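Local structure of beta-N-acetylglucosaminidase-like protein Glycoside hydrolase family 20 (Flavobacterium johnsoniae, 6YHH) at residues 279-287 and 318-329. The protein probably cleaves terminal N-acetylhexosamine residues from chitin-derived oligosaccharides, as a family 20 beta-N-acetylhexosaminidase of bacterial chitin degradation. Sequence-based numbering, arbitrary orientation.
Sequences IFSPTLDPS and NEGKDWDANPKI
W323 and P286 carry the apolar part of this contact. The proline's CG sits 3.9 Å from the centroid of the six-membered ring of W323, a CH-pi contact; proline suits the place because its rigid ring lays C-H groups against the indole face. N318 ND2 lies over the opposite face near the rim, and T283 CG2 approaches the indole obliquely. Beyond the indole, I329 runs past D285, its CG1 3.4 Å from D285 OD1. At the other end, I279 CG2 packs 3.6 Å from E319 CD, and I279 also touches the predicted proton donor E317.

One direct hydrogen bond crosses between the segments: W323 NE1 donates to L284 O at 3.1 Å, the oxygen lying nearly in the indole plane and the N-H...O angle bent to 146°. Were W323 replaced by an alanine, L284 O would probably lose this donor and a gap would be likely to open between P286 and N318.

Three waters link 281-283 to D322. S281 O and D322 OD2, both acceptors, lie 3.4 Å apart without bonding. The carboxylate suits this place: OD2 accepts from two waters, which reach S281 OG and T283 N; a third joins S281 O to D322 N.

Within 279-287, chi1 of -180° carries the D285 carboxylate forward along the chain, where OD1 accepts from S287 N (2.8 Å), an Asx turn, and S287 OG (2.7 Å). N326 caps helix 327-335, while its ND2 bonds to S249 O.

One indole and a hydrated carboxylate thus join the loop leading into helix 289-302 to the segment carrying helix 321-325 and the start of helix 327-335.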
loop_
_atom_site.group_PDB
_atom_site.type_symbol
_atom_site.label_atom_id
_atom_site.label_comp_id
_atom_site.label_asym_id
_atom_site.label_seq_id
_atom_site.Cartn_x
_atom_site.Cartn_y
_atom_site.Cartn_z
ATOM N N ILE A 279 -6.396 30.055 -5.148
ATOM C CA ILE A 279 -6.794 30.489 -6.468
ATOM C C ILE A 279 -5.727 31.420 -6.936
ATOM O O ILE A 279 -5.447 32.449 -6.238
ATOM C CB ILE A 279 -8.161 31.213 -6.467
ATOM C CG1 ILE A 279 -9.232 30.311 -5.889
ATOM C CG2 ILE A 279 -8.477 31.596 -7.902
ATOM C CD1 ILE A 279 -10.591 30.971 -5.644
ATOM N N PHE A 280 -5.134 31.168 -8.085
ATOM C CA PHE A 280 -3.969 31.900 -8.547
ATOM C C PHE A 280 -4.255 32.640 -9.837
ATOM O O PHE A 280 -5.212 32.291 -10.600
ATOM C CB PHE A 280 -2.743 30.965 -8.639
ATOM C CG PHE A 280 -2.397 30.349 -7.275
ATOM C CD1 PHE A 280 -1.668 31.060 -6.327
ATOM C CD2 PHE A 280 -2.924 29.142 -6.917
ATOM C CE1 PHE A 280 -1.483 30.542 -5.035
ATOM C CE2 PHE A 280 -2.699 28.604 -5.666
ATOM C CZ PHE A 280 -1.977 29.296 -4.725
ATOM N N SER A 281 -3.424 33.657 -10.115
ATOM C CA SER A 281 -3.605 34.463 -11.305
ATOM C C SER A 281 -3.110 33.944 -12.687
ATOM O O SER A 281 -3.613 34.422 -13.698
ATOM C CB SER A 281 -3.017 35.836 -11.047
ATOM O OG SER A 281 -1.659 35.768 -10.937
ATOM N N PRO A 282 -2.145 33.020 -12.762
ATOM C CA PRO A 282 -1.632 32.690 -14.084
ATOM C C PRO A 282 -2.723 32.020 -14.971
ATOM O O PRO A 282 -3.395 31.088 -14.548
ATOM C CB PRO A 282 -0.491 31.694 -13.791
ATOM C CG PRO A 282 0.017 32.129 -12.434
ATOM C CD PRO A 282 -1.246 32.489 -11.703
ATOM N N THR A 283 -2.923 32.587 -16.126
ATOM C CA THR A 283 -4.025 32.249 -16.997
ATOM C C THR A 283 -3.521 32.232 -18.437
ATOM O O THR A 283 -2.857 33.207 -18.925
ATOM C CB THR A 283 -5.183 33.325 -16.904
ATOM O OG1 THR A 283 -5.519 33.587 -15.546
ATOM C CG2 THR A 283 -6.451 32.887 -17.582
ATOM N N LEU A 284 -3.924 31.219 -19.181
ATOM C CA LEU A 284 -3.632 31.201 -20.624
ATOM C C LEU A 284 -4.265 32.357 -21.371
ATOM O O LEU A 284 -5.348 32.814 -21.021
ATOM C CB LEU A 284 -4.167 29.929 -21.228
ATOM C CG LEU A 284 -3.304 28.713 -20.971
ATOM C CD1 LEU A 284 -2.256 28.593 -19.896
ATOM C CD2 LEU A 284 -3.907 27.433 -21.595
ATOM N N ASP A 285 -3.557 32.807 -22.395
ATOM C CA ASP A 285 -3.968 33.977 -23.194
ATOM C C ASP A 285 -4.821 33.561 -24.365
ATOM O O ASP A 285 -4.317 33.034 -25.375
ATOM C CB ASP A 285 -2.719 34.787 -23.635
ATOM C CG ASP A 285 -3.041 36.013 -24.464
ATOM O OD1 ASP A 285 -4.214 36.287 -24.803
ATOM O OD2 ASP A 285 -2.041 36.737 -24.798
ATOM N N PRO A 286 -6.130 33.885 -24.311
ATOM C CA PRO A 286 -7.020 33.450 -25.389
ATOM C C PRO A 286 -6.927 34.318 -26.675
ATOM O O PRO A 286 -7.643 33.989 -27.631
ATOM C CB PRO A 286 -8.387 33.648 -24.781
ATOM C CG PRO A 286 -8.240 34.858 -23.898
ATOM C CD PRO A 286 -6.836 34.723 -23.344
ATOM N N SER A 287 -6.096 35.349 -26.616
ATOM C CA SER A 287 -5.842 36.208 -27.784
ATOM C C SER A 287 -4.639 35.763 -28.556
ATOM O O SER A 287 -4.382 36.280 -29.676
ATOM C CB SER A 287 -5.741 37.656 -27.294
ATOM O OG SER A 287 -4.486 38.022 -26.807
ATOM N N ASN A 318 -11.071 31.254 -13.282
ATOM C CA ASN A 318 -10.301 32.308 -13.925
ATOM C C ASN A 318 -10.795 33.610 -13.274
ATOM O O ASN A 318 -11.888 34.055 -13.595
ATOM C CB ASN A 318 -10.554 32.270 -15.410
ATOM C CG ASN A 318 -9.910 33.456 -16.129
ATOM O OD1 ASN A 318 -9.103 34.162 -15.579
ATOM N ND2 ASN A 318 -10.289 33.636 -17.358
ATOM N N GLU A 319 -10.050 34.203 -12.384
ATOM C CA GLU A 319 -10.585 35.463 -11.811
ATOM C C GLU A 319 -10.390 36.698 -12.675
ATOM O O GLU A 319 -10.909 37.786 -12.403
ATOM C CB GLU A 319 -9.967 35.659 -10.456
ATOM C CG GLU A 319 -10.616 34.690 -9.489
ATOM C CD GLU A 319 -10.095 34.837 -8.076
ATOM O OE1 GLU A 319 -10.905 34.534 -7.203
ATOM O OE2 GLU A 319 -8.893 35.243 -7.843
ATOM N N GLY A 320 -9.668 36.528 -13.764
ATOM C CA GLY A 320 -9.806 37.483 -14.817
ATOM C C GLY A 320 -8.870 38.723 -14.673
ATOM O O GLY A 320 -8.881 39.572 -15.562
ATOM N N LYS A 321 -8.031 38.768 -13.656
ATOM C CA LYS A 321 -7.211 39.992 -13.394
ATOM C C LYS A 321 -6.172 40.241 -14.486
ATOM O O LYS A 321 -6.055 41.384 -14.971
ATOM C CB LYS A 321 -6.597 39.985 -12.014
ATOM C CG LYS A 321 -7.573 40.049 -10.808
ATOM C CD LYS A 321 -8.696 41.053 -10.905
ATOM C CE LYS A 321 -9.502 41.245 -9.612
ATOM N NZ LYS A 321 -10.852 41.821 -9.996
ATOM N N ASP A 322 -5.430 39.214 -14.908
ATOM C CA ASP A 322 -4.487 39.426 -16.008
ATOM C C ASP A 322 -5.195 39.759 -17.316
ATOM O O ASP A 322 -4.713 40.621 -18.117
ATOM C CB ASP A 322 -3.593 38.220 -16.184
ATOM C CG ASP A 322 -2.585 38.032 -15.054
ATOM O OD1 ASP A 322 -2.411 38.888 -14.121
ATOM O OD2 ASP A 322 -1.870 36.973 -15.132
ATOM N N TRP A 323 -6.333 39.120 -17.571
ATOM C CA TRP A 323 -7.131 39.466 -18.743
ATOM C C TRP A 323 -7.540 40.942 -18.741
ATOM O O TRP A 323 -7.372 41.617 -19.773
ATOM C CB TRP A 323 -8.321 38.547 -18.876
ATOM C CG TRP A 323 -7.956 37.149 -19.332
ATOM C CD1 TRP A 323 -6.721 36.596 -19.415
ATOM C CD2 TRP A 323 -8.889 36.131 -19.733
ATOM N NE1 TRP A 323 -6.832 35.264 -19.860
ATOM C CE2 TRP A 323 -8.151 34.987 -20.087
ATOM C CE3 TRP A 323 -10.272 36.091 -19.822
ATOM C CZ2 TRP A 323 -8.762 33.832 -20.550
ATOM C CZ3 TRP A 323 -10.899 34.978 -20.308
ATOM C CH2 TRP A 323 -10.152 33.835 -20.626
ATOM N N ASP A 324 -8.068 41.408 -17.619
ATOM C CA ASP A 324 -8.517 42.806 -17.462
ATOM C C ASP A 324 -7.372 43.784 -17.735
ATOM O O ASP A 324 -7.610 44.879 -18.246
ATOM C CB ASP A 324 -9.034 43.006 -16.054
ATOM C CG ASP A 324 -10.345 42.349 -15.778
ATOM O OD1 ASP A 324 -11.068 41.911 -16.676
ATOM O OD2 ASP A 324 -10.647 42.323 -14.544
ATOM N N ALA A 325 -6.158 43.432 -17.358
ATOM C CA ALA A 325 -5.016 44.349 -17.420
ATOM C C ALA A 325 -4.356 44.348 -18.760
ATOM O O ALA A 325 -3.576 45.213 -19.008
ATOM C CB ALA A 325 -3.996 43.925 -16.400
ATOM N N ASN A 326 -4.625 43.375 -19.635
ATOM C CA ASN A 326 -3.810 43.188 -20.811
ATOM C C ASN A 326 -4.498 43.909 -21.964
ATOM O O ASN A 326 -5.559 43.524 -22.416
ATOM C CB ASN A 326 -3.669 41.692 -21.102
ATOM C CG ASN A 326 -2.772 41.397 -22.306
ATOM O OD1 ASN A 326 -2.838 42.108 -23.327
ATOM N ND2 ASN A 326 -1.955 40.334 -22.231
ATOM N N PRO A 327 -3.898 45.006 -22.450
ATOM C CA PRO A 327 -4.506 45.755 -23.549
ATOM C C PRO A 327 -4.810 44.947 -24.836
ATOM O O PRO A 327 -5.822 45.183 -25.471
ATOM C CB PRO A 327 -3.410 46.808 -23.830
ATOM C CG PRO A 327 -2.654 46.921 -22.613
ATOM C CD PRO A 327 -2.595 45.553 -22.057
ATOM N N LYS A 328 -3.983 43.955 -25.164
ATOM C CA LYS A 328 -4.214 43.069 -26.284
ATOM C C LYS A 328 -5.422 42.206 -26.123
ATOM O O LYS A 328 -6.136 41.974 -27.096
ATOM C CB LYS A 328 -3.034 42.171 -26.569
ATOM C CG LYS A 328 -1.872 42.996 -27.062
ATOM C CD LYS A 328 -0.565 42.259 -27.177
ATOM C CE LYS A 328 0.283 42.952 -28.253
ATOM N NZ LYS A 328 1.703 42.704 -28.001
ATOM N N ILE A 329 -5.644 41.681 -24.916
ATOM C CA ILE A 329 -6.812 40.860 -24.652
ATOM C C ILE A 329 -8.038 41.771 -24.704
ATOM O O ILE A 329 -9.084 41.398 -25.202
ATOM C CB ILE A 329 -6.648 40.130 -23.302
ATOM C CG1 ILE A 329 -5.458 39.139 -23.448
ATOM C CG2 ILE A 329 -7.963 39.435 -22.863
ATOM C CD1 ILE A 329 -5.089 38.334 -22.220
HETATM O O HOH W 1 -5.295 36.593 -13.868
HETATM O O HOH W 2 -0.239 35.806 -13.233
HETATM O O HOH W 3 -1.122 34.978 -16.748
HETATM O O HOH W 4 -1.443 39.130 -25.376
#